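Local coordinates for protein serine-tRNA ligase (Naegleria fowleri, PDB 6BLJ) that probably attaches serine to its cognate tRNA in the cytoplasm, as a class II aminoacyl-tRNA synthetase that activates serine with ATP, and is captured here with AMP, at residues Ala227-Ala232 with Glu334-Phe339; Ile233-Lys238 with Ser360-Gln365; Lys239-Ile244 with Phe353-Gly358. One frame throughout, in Å; residues are numbered along the deposited sequence.

Interaction 1: residues Ala227-Ala232 with Glu334-Phe339; sequences ALQNYA and EKIEQF
Ala232 sets its methyl against the branch point of Ile336, and this is the close part of the contact: CB of Ala232 lies 3.7 Å from CG1 of Ile336 and 3.9 Å from CG2 of Ile336. Both branches can reach the methyl because CG2 stands anti to the strand's backbone N while CG1 lies beside that N (chi1 -52°), and the two straddle Ala232.

Toward the start of both segments the packing slackens and turns polar. The long chain of Gln229 runs out from the helix and passes across Glu334, its OE1 3.9 Å from CG of Glu334, with the amide and carboxylate planes 40° apart. No direct bond joins them. A water gives one hydrogen bond to OE1 of Gln229, at 2.9 Å, and a weak one to OE1 of Glu334. The other carboxylate oxygen, OE2, is held by Thr311 and by Tyr245 of the second subunit, so the glutamate also takes part in the subunit interface.

Segment 227-232 of helix 220-238 runs nearly parallel to segment 334-339 of strand 332-342, the axes 14° apart and 9.0 Å at closest approach. Strands 304-313 and 436-447 flank that strand, while Lys335 points away from the helix and touches AMP.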
ATOM      1  N   ALA A 227      12.371 -32.152   7.490  1.00 28.69           N
ATOM      2  CA  ALA A 227      12.622 -32.858   8.742  1.00 29.71           C
ATOM      3  C   ALA A 227      12.261 -31.980   9.941  1.00 32.66           C
ATOM      4  O   ALA A 227      11.650 -32.456  10.904  1.00 32.25           O
ATOM      5  CB  ALA A 227      14.084 -33.317   8.803  1.00 25.10           C
ATOM      6  N   LEU A 228      12.611 -30.686   9.883  1.00 31.20           N
ATOM      7  CA  LEU A 228      12.285 -29.770  10.974  1.00 29.95           C
ATOM      8  C   LEU A 228      10.782 -29.652  11.166  1.00 36.95           C
ATOM      9  O   LEU A 228      10.294 -29.625  12.303  1.00 33.94           O
ATOM     10  CB  LEU A 228      12.885 -28.390  10.705  1.00 32.08           C
ATOM     11  CG  LEU A 228      14.272 -28.014  11.220  1.00 34.23           C
ATOM     12  CD1 LEU A 228      14.652 -26.635  10.668  1.00 32.43           C
ATOM     13  CD2 LEU A 228      14.310 -28.008  12.749  1.00 32.00           C
ATOM     14  N   GLN A 229      10.037 -29.534  10.063  1.00 27.84           N
ATOM     15  CA  GLN A 229       8.586 -29.443  10.145  1.00 32.20           C
ATOM     16  C   GLN A 229       7.998 -30.724  10.720  1.00 30.03           C
ATOM     17  O   GLN A 229       7.124 -30.684  11.589  1.00 34.37           O
ATOM     18  CB  GLN A 229       7.997 -29.171   8.761  1.00 31.26           C
ATOM     19  CG  GLN A 229       8.281 -27.792   8.212  1.00 31.53           C
ATOM     20  CD  GLN A 229       7.985 -27.727   6.737  1.00 37.03           C
ATOM     21  OE1 GLN A 229       8.832 -27.336   5.933  1.00 39.93           O
ATOM     22  NE2 GLN A 229       6.794 -28.168   6.363  1.00 36.11           N
ATOM     23  N   ASN A 230       8.448 -31.876  10.206  1.00 27.42           N
ATOM     24  CA  ASN A 230       7.920 -33.163  10.648  1.00 30.26           C
ATOM     25  C   ASN A 230       8.205 -33.398  12.131  1.00 35.45           C
ATOM     26  O   ASN A 230       7.337 -33.871  12.882  1.00 28.41           O
ATOM     27  CB  ASN A 230       8.544 -34.265   9.793  1.00 31.30           C
ATOM     28  CG  ASN A 230       7.707 -35.530   9.740  1.00 47.87           C
ATOM     29  OD1 ASN A 230       7.642 -36.198   8.713  1.00 53.35           O
ATOM     30  ND2 ASN A 230       7.072 -35.873  10.855  1.00 46.23           N
ATOM     31  N   TYR A 231       9.433 -33.107  12.558  1.00 31.89           N
ATOM     32  CA  TYR A 231       9.808 -33.272  13.956  1.00 33.19           C
ATOM     33  C   TYR A 231       9.035 -32.303  14.845  1.00 31.95           C
ATOM     34  O   TYR A 231       8.515 -32.695  15.896  1.00 32.84           O
ATOM     35  CB  TYR A 231      11.323 -33.074  14.110  1.00 33.43           C
ATOM     36  CG  TYR A 231      11.808 -32.981  15.547  1.00 33.69           C
ATOM     37  CD1 TYR A 231      11.440 -33.940  16.479  1.00 30.22           C
ATOM     38  CD2 TYR A 231      12.634 -31.938  15.965  1.00 30.39           C
ATOM     39  CE1 TYR A 231      11.869 -33.866  17.803  1.00 34.94           C
ATOM     40  CE2 TYR A 231      13.078 -31.855  17.295  1.00 26.20           C
ATOM     41  CZ  TYR A 231      12.684 -32.832  18.204  1.00 30.41           C
ATOM     42  OH  TYR A 231      13.094 -32.777  19.516  1.00 33.28           O
ATOM     43  N   ALA A 232       8.929 -31.042  14.426  1.00 27.21           N
ATOM     44  CA  ALA A 232       8.214 -30.049  15.225  1.00 29.65           C
ATOM     45  C   ALA A 232       6.776 -30.472  15.475  1.00 30.70           C
ATOM     46  O   ALA A 232       6.271 -30.374  16.601  1.00 29.39           O
ATOM     47  CB  ALA A 232       8.249 -28.691  14.524  1.00 26.47           C
ATOM     48  N   GLU A 334       8.253 -21.337   6.061  1.00 20.67           N
ATOM     49  CA  GLU A 334       7.344 -22.192   6.820  1.00 23.59           C
ATOM     50  C   GLU A 334       7.574 -22.010   8.307  1.00 24.45           C
ATOM     51  O   GLU A 334       8.701 -21.768   8.754  1.00 18.76           O
ATOM     52  CB  GLU A 334       7.502 -23.679   6.462  1.00 20.90           C
ATOM     53  CG  GLU A 334       6.878 -24.051   5.127  1.00 21.35           C
ATOM     54  CD  GLU A 334       7.665 -23.498   3.933  1.00 27.57           C
ATOM     55  OE1 GLU A 334       8.900 -23.732   3.866  1.00 24.50           O
ATOM     56  OE2 GLU A 334       7.049 -22.852   3.059  1.00 24.28           O
ATOM     57  N   LYS A 335       6.491 -22.114   9.078  1.00 23.68           N
ATOM     58  CA  LYS A 335       6.596 -21.918  10.516  1.00 21.97           C
ATOM     59  C   LYS A 335       5.624 -22.844  11.244  1.00 31.63           C
ATOM     60  O   LYS A 335       4.447 -22.950  10.875  1.00 26.19           O
ATOM     61  CB  LYS A 335       6.346 -20.446  10.905  1.00 26.30           C
ATOM     62  CG  LYS A 335       6.461 -20.200  12.430  1.00 25.34           C
ATOM     63  CD  LYS A 335       6.530 -18.708  12.803  1.00 21.24           C
ATOM     64  CE  LYS A 335       5.296 -17.896  12.382  1.00 27.35           C
ATOM     65  NZ  LYS A 335       4.007 -18.492  12.843  1.00 30.56           N
ATOM     66  N   ILE A 336       6.130 -23.518  12.269  1.00 24.87           N
ATOM     67  CA  ILE A 336       5.307 -24.306  13.183  1.00 20.87           C
ATOM     68  C   ILE A 336       5.066 -23.457  14.419  1.00 26.48           C
ATOM     69  O   ILE A 336       6.023 -22.968  15.041  1.00 22.65           O
ATOM     70  CB  ILE A 336       5.988 -25.631  13.559  1.00 24.26           C
ATOM     71  CG1 ILE A 336       6.435 -26.393  12.299  1.00 30.93           C
ATOM     72  CG2 ILE A 336       5.070 -26.459  14.478  1.00 25.85           C
ATOM     73  CD1 ILE A 336       5.342 -26.714  11.323  1.00 28.84           C
ATOM     74  N   GLU A 337       3.796 -23.280  14.768  1.00 21.21           N
ATOM     75  CA  GLU A 337       3.344 -22.298  15.743  1.00 27.30           C
ATOM     76  C   GLU A 337       2.579 -22.985  16.872  1.00 32.04           C
ATOM     77  O   GLU A 337       1.778 -23.898  16.626  1.00 28.39           O
ATOM     78  CB  GLU A 337       2.450 -21.243  15.039  1.00 24.72           C
ATOM     79  CG  GLU A 337       1.924 -20.124  15.935  1.00 31.72           C
ATOM     80  CD  GLU A 337       2.962 -19.033  16.178  1.00 31.57           C
ATOM     81  OE1 GLU A 337       4.095 -19.138  15.650  1.00 29.18           O
ATOM     82  OE2 GLU A 337       2.635 -18.057  16.885  1.00 35.78           O
ATOM     83  N   GLN A 338       2.862 -22.581  18.115  1.00 25.66           N
ATOM     84  CA  GLN A 338       2.023 -22.932  19.258  1.00 27.17           C
ATOM     85  C   GLN A 338       0.927 -21.887  19.411  1.00 28.40           C
ATOM     86  O   GLN A 338       1.212 -20.686  19.401  1.00 29.81           O
ATOM     87  CB  GLN A 338       2.816 -22.993  20.563  1.00 23.80           C
ATOM     88  CG  GLN A 338       3.990 -23.955  20.616  1.00 25.91           C
ATOM     89  CD  GLN A 338       4.727 -23.834  21.953  1.00 29.69           C
ATOM     90  OE1 GLN A 338       4.253 -24.316  22.966  1.00 31.05           O
ATOM     91  NE2 GLN A 338       5.881 -23.176  21.950  1.00 30.06           N
ATOM     92  N   PHE A 339      -0.316 -22.341  19.562  1.00 23.81           N
ATOM     93  CA  PHE A 339      -1.465 -21.457  19.750  1.00 23.31           C
ATOM     94  C   PHE A 339      -2.375 -22.072  20.807  1.00 26.79           C
ATOM     95  O   PHE A 339      -2.754 -23.242  20.685  1.00 31.43           O
ATOM     96  CB  PHE A 339      -2.230 -21.249  18.428  1.00 23.87           C
ATOM     97  CG  PHE A 339      -3.327 -20.205  18.516  1.00 31.27           C
ATOM     98  CD1 PHE A 339      -4.575 -20.520  19.056  1.00 27.76           C
ATOM     99  CD2 PHE A 339      -3.103 -18.914  18.072  1.00 30.32           C
ATOM    100  CE1 PHE A 339      -5.572 -19.562  19.148  1.00 31.70           C
ATOM    101  CE2 PHE A 339      -4.095 -17.944  18.157  1.00 32.25           C
ATOM    102  CZ  PHE A 339      -5.332 -18.265  18.700  1.00 33.23           C
TER
HETATM  103  O   HOH W   1       8.801 -26.470   3.128  1.00 32.18           O

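Interaction 2: residues Ile233-Lys238 with Ser360-Gln365; sequences IDFLAK and SEAFYQ
Phe235 carries most of this contact, laying one ring face against Phe363 while its far end reaches the backbone of the opposite helix. The two rings form a T-shaped (edge-to-face) pair: centroids are 5.2 Å apart, planes are inclined at 71°, and the edge of Phe363 is turned to the face of Phe235. The atom that does the touching is CD1 of Phe363, which sits over the centre of the Phe235 ring and lies 3.8 Å from CD2 of Phe235. Such a geometry brings the slightly positive C-H edge of one ring to the electron-rich face of the other.

Phe235 gets there by extending straight off its helix, CG anti to the backbone N (chi1 -177°), which carries CZ to within 3.6 Å of the backbone N of Phe363. CB of Phe363 joins in beneath the same end of the ring, 3.8 Å from CE2 of Phe235, so the aromatic tip rests on both the main chain and the side chain of its partner.

Ala362 adds a smaller share. Its methyl meets the Phe235 ring at the edge, in the ring plane, with CB 4.0 Å from CZ of Phe235. No hydrogen bond crosses between the segments; the helices are joined here by apolar and aromatic packing alone.

Beyond the pair, aromatic packing continues: Phe363 also meets the ring of Tyr231, one turn earlier on helix 220-238, and turns another edge to the face of Tyr364. Both helices 220-238 and 348-366 pack on the largely antiparallel sheet of the class II synthetase core, where Leu236 touches Leu445 and Phe363 touches Thr446, both on strand 436-447.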
ATOM      1  N   ILE A 233       6.098 -30.952  14.435  1.00 31.34           N
ATOM      2  CA  ILE A 233       4.707 -31.373  14.591  1.00 32.82           C
ATOM      3  C   ILE A 233       4.611 -32.597  15.502  1.00 30.40           C
ATOM      4  O   ILE A 233       3.731 -32.673  16.370  1.00 31.77           O
ATOM      5  CB  ILE A 233       4.084 -31.608  13.200  1.00 35.27           C
ATOM      6  CG1 ILE A 233       3.855 -30.244  12.531  1.00 35.00           C
ATOM      7  CG2 ILE A 233       2.786 -32.382  13.289  1.00 38.07           C
ATOM      8  CD1 ILE A 233       3.804 -30.297  11.056  1.00 36.55           C
ATOM      9  N   ASP A 234       5.509 -33.572  15.329  1.00 31.13           N
ATOM     10  CA  ASP A 234       5.527 -34.719  16.243  1.00 29.32           C
ATOM     11  C   ASP A 234       5.784 -34.266  17.674  1.00 33.98           C
ATOM     12  O   ASP A 234       5.105 -34.699  18.612  1.00 34.94           O
ATOM     13  CB  ASP A 234       6.589 -35.725  15.815  1.00 32.55           C
ATOM     14  CG  ASP A 234       6.170 -36.531  14.623  1.00 52.12           C
ATOM     15  OD1 ASP A 234       4.982 -36.425  14.239  1.00 56.48           O
ATOM     16  OD2 ASP A 234       7.016 -37.288  14.096  1.00 61.65           O
ATOM     17  N   PHE A 235       6.769 -33.380  17.846  1.00 31.07           N
ATOM     18  CA  PHE A 235       7.135 -32.846  19.155  1.00 35.62           C
ATOM     19  C   PHE A 235       5.925 -32.235  19.862  1.00 34.94           C
ATOM     20  O   PHE A 235       5.628 -32.565  21.016  1.00 34.90           O
ATOM     21  CB  PHE A 235       8.244 -31.814  18.930  1.00 32.62           C
ATOM     22  CG  PHE A 235       8.806 -31.185  20.179  1.00 35.15           C
ATOM     23  CD1 PHE A 235       9.834 -31.792  20.878  1.00 35.47           C
ATOM     24  CD2 PHE A 235       8.360 -29.945  20.602  1.00 33.76           C
ATOM     25  CE1 PHE A 235      10.382 -31.190  21.994  1.00 29.98           C
ATOM     26  CE2 PHE A 235       8.901 -29.344  21.725  1.00 34.91           C
ATOM     27  CZ  PHE A 235       9.919 -29.969  22.412  1.00 31.63           C
ATOM     28  N   LEU A 236       5.190 -31.360  19.173  1.00 28.79           N
ATOM     29  CA  LEU A 236       4.047 -30.724  19.821  1.00 30.43           C
ATOM     30  C   LEU A 236       2.840 -31.654  19.936  1.00 33.83           C
ATOM     31  O   LEU A 236       2.093 -31.563  20.921  1.00 33.79           O
ATOM     32  CB  LEU A 236       3.656 -29.447  19.070  1.00 30.16           C
ATOM     33  CG  LEU A 236       4.570 -28.242  19.321  1.00 28.49           C
ATOM     34  CD1 LEU A 236       4.108 -27.022  18.508  1.00 25.50           C
ATOM     35  CD2 LEU A 236       4.631 -27.912  20.821  1.00 29.41           C
ATOM     36  N   ALA A 237       2.622 -32.538  18.954  1.00 32.92           N
ATOM     37  CA  ALA A 237       1.498 -33.469  19.040  1.00 34.73           C
ATOM     38  C   ALA A 237       1.620 -34.349  20.273  1.00 40.67           C
ATOM     39  O   ALA A 237       0.620 -34.646  20.939  1.00 38.89           O
ATOM     40  CB  ALA A 237       1.408 -34.341  17.784  1.00 35.91           C
ATOM     41  N   LYS A 238       2.836 -34.790  20.576  1.00 35.89           N
ATOM     42  CA  LYS A 238       3.065 -35.587  21.768  1.00 41.58           C
ATOM     43  C   LYS A 238       2.828 -34.796  23.048  1.00 43.06           C
ATOM     44  O   LYS A 238       2.552 -35.400  24.088  1.00 44.37           O
ATOM     45  CB  LYS A 238       4.467 -36.189  21.713  1.00 41.19           C
ATOM     46  CG  LYS A 238       4.524 -37.308  20.676  1.00 59.57           C
ATOM     47  CD  LYS A 238       5.904 -37.888  20.420  1.00 64.57           C
ATOM     48  CE  LYS A 238       5.792 -38.972  19.349  1.00 64.45           C
ATOM     49  NZ  LYS A 238       7.095 -39.518  18.892  1.00 70.06           N
ATOM     50  N   SER A 360       9.328 -24.326  23.629  1.00 23.33           N
ATOM     51  CA  SER A 360      10.294 -23.885  22.631  1.00 24.31           C
ATOM     52  C   SER A 360      11.719 -24.105  23.116  1.00 28.86           C
ATOM     53  O   SER A 360      12.586 -24.533  22.345  1.00 28.84           O
ATOM     54  CB  SER A 360      10.050 -22.413  22.277  1.00 27.44           C
ATOM     55  OG  SER A 360       8.763 -22.263  21.685  1.00 29.04           O
ATOM     56  N   GLU A 361      11.974 -23.822  24.395  1.00 26.64           N
ATOM     57  CA  GLU A 361      13.283 -24.089  24.986  1.00 32.07           C
ATOM     58  C   GLU A 361      13.651 -25.565  24.877  1.00 31.27           C
ATOM     59  O   GLU A 361      14.769 -25.903  24.476  1.00 31.31           O
ATOM     60  CB  GLU A 361      13.300 -23.656  26.449  1.00 27.82           C
ATOM     61  CG  GLU A 361      13.309 -22.154  26.667  1.00 28.32           C
ATOM     62  CD  GLU A 361      13.635 -21.826  28.103  1.00 34.09           C
ATOM     63  OE1 GLU A 361      14.798 -22.046  28.494  1.00 32.81           O
ATOM     64  OE2 GLU A 361      12.733 -21.379  28.842  1.00 34.07           O
ATOM     65  N   ALA A 362      12.728 -26.463  25.257  1.00 29.94           N
ATOM     66  CA  ALA A 362      13.007 -27.894  25.117  1.00 33.92           C
ATOM     67  C   ALA A 362      13.263 -28.257  23.658  1.00 30.81           C
ATOM     68  O   ALA A 362      14.098 -29.119  23.356  1.00 27.10           O
ATOM     69  CB  ALA A 362      11.851 -28.726  25.678  1.00 27.98           C
ATOM     70  N   PHE A 363      12.562 -27.600  22.729  1.00 29.10           N
ATOM     71  CA  PHE A 363      12.783 -27.892  21.318  1.00 27.13           C
ATOM     72  C   PHE A 363      14.217 -27.565  20.909  1.00 28.64           C
ATOM     73  O   PHE A 363      14.909 -28.401  20.317  1.00 26.08           O
ATOM     74  CB  PHE A 363      11.780 -27.129  20.455  1.00 24.90           C
ATOM     75  CG  PHE A 363      11.846 -27.485  18.982  1.00 27.98           C
ATOM     76  CD1 PHE A 363      11.338 -28.687  18.522  1.00 28.55           C
ATOM     77  CD2 PHE A 363      12.405 -26.607  18.063  1.00 30.68           C
ATOM     78  CE1 PHE A 363      11.381 -29.007  17.167  1.00 27.65           C
ATOM     79  CE2 PHE A 363      12.452 -26.925  16.707  1.00 34.84           C
ATOM     80  CZ  PHE A 363      11.948 -28.136  16.266  1.00 25.63           C
ATOM     81  N   TYR A 364      14.683 -26.345  21.218  1.00 25.83           N
ATOM     82  CA  TYR A 364      16.026 -25.951  20.795  1.00 26.28           C
ATOM     83  C   TYR A 364      17.114 -26.663  21.590  1.00 23.48           C
ATOM     84  O   TYR A 364      18.191 -26.946  21.039  1.00 23.58           O
ATOM     85  CB  TYR A 364      16.176 -24.423  20.849  1.00 24.95           C
ATOM     86  CG  TYR A 364      15.335 -23.838  19.740  1.00 24.87           C
ATOM     87  CD1 TYR A 364      15.776 -23.902  18.415  1.00 24.50           C
ATOM     88  CD2 TYR A 364      14.056 -23.336  19.988  1.00 24.00           C
ATOM     89  CE1 TYR A 364      14.991 -23.450  17.368  1.00 22.39           C
ATOM     90  CE2 TYR A 364      13.258 -22.851  18.934  1.00 27.14           C
ATOM     91  CZ  TYR A 364      13.741 -22.919  17.634  1.00 23.63           C
ATOM     92  OH  TYR A 364      12.991 -22.471  16.582  1.00 30.09           O
ATOM     93  N   GLN A 365      16.872 -26.972  22.866  1.00 24.20           N
ATOM     94  CA  GLN A 365      17.814 -27.849  23.552  1.00 29.13           C
ATOM     95  C   GLN A 365      17.933 -29.187  22.826  1.00 30.91           C
ATOM     96  O   GLN A 365      19.035 -29.719  22.683  1.00 30.80           O
ATOM     97  CB  GLN A 365      17.407 -28.073  25.009  1.00 27.48           C
ATOM     98  CG  GLN A 365      17.529 -26.847  25.897  1.00 29.56           C
ATOM     99  CD  GLN A 365      16.780 -27.043  27.203  1.00 39.73           C
ATOM    100  OE1 GLN A 365      16.601 -28.170  27.644  1.00 44.61           O
ATOM    101  NE2 GLN A 365      16.322 -25.952  27.810  1.00 31.72           N
TER

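Interaction 3: residues Lys239-Ile244 with Phe353-Gly358; sequences KGYMPI and FDEMIG
Tyr241 OH donates a hydrogen bond to OE2 of Glu355, 3.0 Å away, and this is the one polar link across the contact. The two side chains approach from opposite directions. The carboxylate oxygen comes to the edge of the phenol ring, near its plane, while the ring and carboxylate planes are 72° apart. Seen from the acid, the hydroxyl arrives on the anti side of OE2, 26° out of the carboxylate plane. Glu355 makes the reach with an extended chain, its CG anti to the backbone N (chi1 173°). The same OE2 forms a salt bridge with Lys305, so phenol and ammonium share one oxygen, and the added charge probably favours the ionised acid.

The turn that delivers Tyr241 is a Schellman motif closing helix 220-238: Tyr241 N bonds to Leu236 O and Gly240 N to Ala237 O, with Gly240 at positive phi as the C-prime residue. The chain then enters strand 242-245, which pairs in parallel with strand 304-313.

Van der Waals contact is slight and comes from Met356, whose CG lies 3.7 Å from OH of Tyr241, the two side chains running at a slant to each other. Val340 of strand 332-342 touches both Tyr241 and Met356.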
ATOM      1  N   LYS A 239       2.888 -33.466  23.001  1.00 43.63           N
ATOM      2  CA  LYS A 239       2.553 -32.666  24.173  1.00 40.94           C
ATOM      3  C   LYS A 239       1.081 -32.279  24.200  1.00 39.85           C
ATOM      4  O   LYS A 239       0.691 -31.401  24.977  1.00 36.07           O
ATOM      5  CB  LYS A 239       3.422 -31.407  24.241  1.00 33.62           C
ATOM      6  CG  LYS A 239       4.920 -31.697  24.350  1.00 38.73           C
ATOM      7  CD  LYS A 239       5.729 -30.418  24.507  1.00 37.95           C
ATOM      8  CE  LYS A 239       7.201 -30.721  24.668  1.00 45.53           C
ATOM      9  NZ  LYS A 239       7.525 -31.103  26.053  1.00 49.22           N
ATOM     10  N   GLY A 240       0.260 -32.901  23.359  1.00 39.40           N
ATOM     11  CA  GLY A 240      -1.158 -32.606  23.340  1.00 40.92           C
ATOM     12  C   GLY A 240      -1.557 -31.423  22.489  1.00 43.49           C
ATOM     13  O   GLY A 240      -2.690 -30.940  22.623  1.00 43.07           O
ATOM     14  N   TYR A 241      -0.679 -30.940  21.611  1.00 34.00           N
ATOM     15  CA  TYR A 241      -1.029 -29.845  20.711  1.00 35.55           C
ATOM     16  C   TYR A 241      -1.596 -30.423  19.417  1.00 34.72           C
ATOM     17  O   TYR A 241      -0.920 -31.182  18.722  1.00 35.04           O
ATOM     18  CB  TYR A 241       0.185 -28.946  20.452  1.00 29.51           C
ATOM     19  CG  TYR A 241       0.542 -28.064  21.639  1.00 30.12           C
ATOM     20  CD1 TYR A 241       1.016 -28.623  22.833  1.00 34.59           C
ATOM     21  CD2 TYR A 241       0.436 -26.678  21.559  1.00 29.91           C
ATOM     22  CE1 TYR A 241       1.347 -27.820  23.931  1.00 32.02           C
ATOM     23  CE2 TYR A 241       0.771 -25.864  22.644  1.00 33.79           C
ATOM     24  CZ  TYR A 241       1.228 -26.442  23.828  1.00 34.85           C
ATOM     25  OH  TYR A 241       1.552 -25.641  24.904  1.00 33.59           O
ATOM     26  N   MET A 242      -2.839 -30.068  19.113  1.00 29.57           N
ATOM     27  CA  MET A 242      -3.525 -30.568  17.923  0.70 31.85           C
ATOM     28  C   MET A 242      -2.916 -29.987  16.646  1.00 26.15           C
ATOM     29  O   MET A 242      -2.978 -28.775  16.424  1.00 26.34           O
ATOM     30  CB  MET A 242      -5.007 -30.215  18.016  0.70 31.25           C
ATOM     31  CG  MET A 242      -5.759 -30.385  16.727  0.70 40.68           C
ATOM     32  SD  MET A 242      -6.209 -32.091  16.438  0.70 51.51           S
ATOM     33  CE  MET A 242      -7.958 -31.977  16.814  0.70 55.40           C
ATOM     34  N   PRO A 243      -2.319 -30.807  15.778  1.00 25.22           N
ATOM     35  CA  PRO A 243      -1.834 -30.268  14.496  1.00 29.70           C
ATOM     36  C   PRO A 243      -2.978 -29.656  13.696  1.00 24.16           C
ATOM     37  O   PRO A 243      -4.074 -30.209  13.640  1.00 30.95           O
ATOM     38  CB  PRO A 243      -1.246 -31.495  13.787  1.00 30.83           C
ATOM     39  CG  PRO A 243      -0.941 -32.475  14.892  1.00 32.60           C
ATOM     40  CD  PRO A 243      -1.991 -32.237  15.942  1.00 30.73           C
ATOM     41  N   ILE A 244      -2.725 -28.498  13.088  1.00 23.98           N
ATOM     42  CA  ILE A 244      -3.734 -27.850  12.256  1.00 23.66           C
ATOM     43  C   ILE A 244      -3.050 -27.118  11.105  1.00 24.18           C
ATOM     44  O   ILE A 244      -2.176 -26.279  11.312  1.00 23.94           O
ATOM     45  CB  ILE A 244      -4.656 -26.914  13.077  1.00 25.76           C
ATOM     46  CG1 ILE A 244      -5.724 -26.267  12.195  1.00 26.14           C
ATOM     47  CG2 ILE A 244      -3.869 -25.853  13.863  1.00 26.32           C
ATOM     48  CD1 ILE A 244      -6.817 -25.529  13.015  1.00 27.81           C
ATOM     49  N   PHE A 353       1.699 -19.461  29.455  1.00 29.96           N
ATOM     50  CA  PHE A 353       2.823 -18.715  28.899  1.00 26.33           C
ATOM     51  C   PHE A 353       4.147 -19.397  29.239  1.00 30.86           C
ATOM     52  O   PHE A 353       4.981 -19.638  28.359  1.00 27.39           O
ATOM     53  CB  PHE A 353       2.780 -17.274  29.441  1.00 25.51           C
ATOM     54  CG  PHE A 353       3.911 -16.380  28.956  1.00 27.83           C
ATOM     55  CD1 PHE A 353       3.760 -15.606  27.806  1.00 28.60           C
ATOM     56  CD2 PHE A 353       5.106 -16.291  29.657  1.00 32.64           C
ATOM     57  CE1 PHE A 353       4.783 -14.776  27.358  1.00 29.67           C
ATOM     58  CE2 PHE A 353       6.133 -15.464  29.213  1.00 36.23           C
ATOM     59  CZ  PHE A 353       5.970 -14.703  28.067  1.00 29.72           C
ATOM     60  N   ASP A 354       4.340 -19.735  30.522  1.00 31.63           N
ATOM     61  CA  ASP A 354       5.552 -20.428  30.952  1.00 34.31           C
ATOM     62  C   ASP A 354       5.691 -21.786  30.274  1.00 34.87           C
ATOM     63  O   ASP A 354       6.801 -22.192  29.904  1.00 33.04           O
ATOM     64  CB  ASP A 354       5.544 -20.601  32.481  1.00 39.38           C
ATOM     65  CG  ASP A 354       5.664 -19.279  33.225  1.00 40.09           C
ATOM     66  OD1 ASP A 354       6.112 -18.289  32.619  1.00 42.78           O
ATOM     67  OD2 ASP A 354       5.322 -19.234  34.420  1.00 47.36           O
ATOM     68  N   GLU A 355       4.579 -22.515  30.125  1.00 31.59           N
ATOM     69  CA  GLU A 355       4.624 -23.816  29.464  1.00 34.02           C
ATOM     70  C   GLU A 355       5.059 -23.681  28.007  1.00 32.34           C
ATOM     71  O   GLU A 355       5.870 -24.478  27.518  1.00 30.90           O
ATOM     72  CB  GLU A 355       3.254 -24.505  29.545  1.00 37.70           C
ATOM     73  CG  GLU A 355       3.168 -25.800  28.715  1.00 45.82           C
ATOM     74  CD  GLU A 355       1.788 -26.468  28.738  1.00 45.83           C
ATOM     75  OE1 GLU A 355       1.192 -26.602  29.829  1.00 41.83           O
ATOM     76  OE2 GLU A 355       1.296 -26.844  27.643  1.00 39.99           O
ATOM     77  N   MET A 356       4.552 -22.657  27.306  1.00 27.28           N
ATOM     78  CA  MET A 356       4.822 -22.514  25.876  1.00 27.56           C
ATOM     79  C   MET A 356       6.258 -22.089  25.616  1.00 27.77           C
ATOM     80  O   MET A 356       6.906 -22.615  24.705  1.00 26.48           O
ATOM     81  CB  MET A 356       3.837 -21.516  25.255  1.00 28.28           C
ATOM     82  CG  MET A 356       2.386 -22.048  25.270  1.00 26.33           C
ATOM     83  SD  MET A 356       1.143 -20.775  24.963  1.00 29.82           S
ATOM     84  CE  MET A 356       1.419 -20.455  23.210  1.00 22.66           C
ATOM     85  N   ILE A 357       6.773 -21.113  26.374  1.00 25.99           N
ATOM     86  CA  ILE A 357       8.178 -20.777  26.180  1.00 25.87           C
ATOM     87  C   ILE A 357       9.034 -21.967  26.599  1.00 33.05           C
ATOM     88  O   ILE A 357      10.062 -22.243  25.976  1.00 32.71           O
ATOM     89  CB  ILE A 357       8.557 -19.472  26.922  1.00 31.75           C
ATOM     90  CG1 ILE A 357       9.938 -18.960  26.478  1.00 33.11           C
ATOM     91  CG2 ILE A 357       8.526 -19.653  28.452  1.00 27.24           C
ATOM     92  CD1 ILE A 357      10.025 -18.630  24.990  1.00 29.72           C
ATOM     93  N   GLY A 358       8.582 -22.735  27.605  1.00 37.85           N
ATOM     94  CA  GLY A 358       9.286 -23.956  27.981  1.00 32.19           C
ATOM     95  C   GLY A 358       9.306 -25.002  26.877  1.00 31.00           C
ATOM     96  O   GLY A 358      10.293 -25.721  26.713  1.00 30.17           O
TER

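Overall arrangement
The three contacts follow one run of chain, helix 220-238 and its exit into strand 242-245, as it meets strand 332-342 and then helix 348-366. Interactions 1 and 3 are buried; interaction 2 is partly buried and lies between two helices. Their chemistry differs accordingly: aliphatic packing with a water-bridged polar end in interaction 1, aromatic packing in interaction 2, and a hydrogen bond to a carboxylate that also meets a lysine in interaction 3. Gln338 connects them, its NE2 probably hydrogen-bonded to Met356 O and its side chain packed on Leu236 and Ser360. Ile233 and Ala237 of interaction 2 also pack on Pro243 of interaction 3.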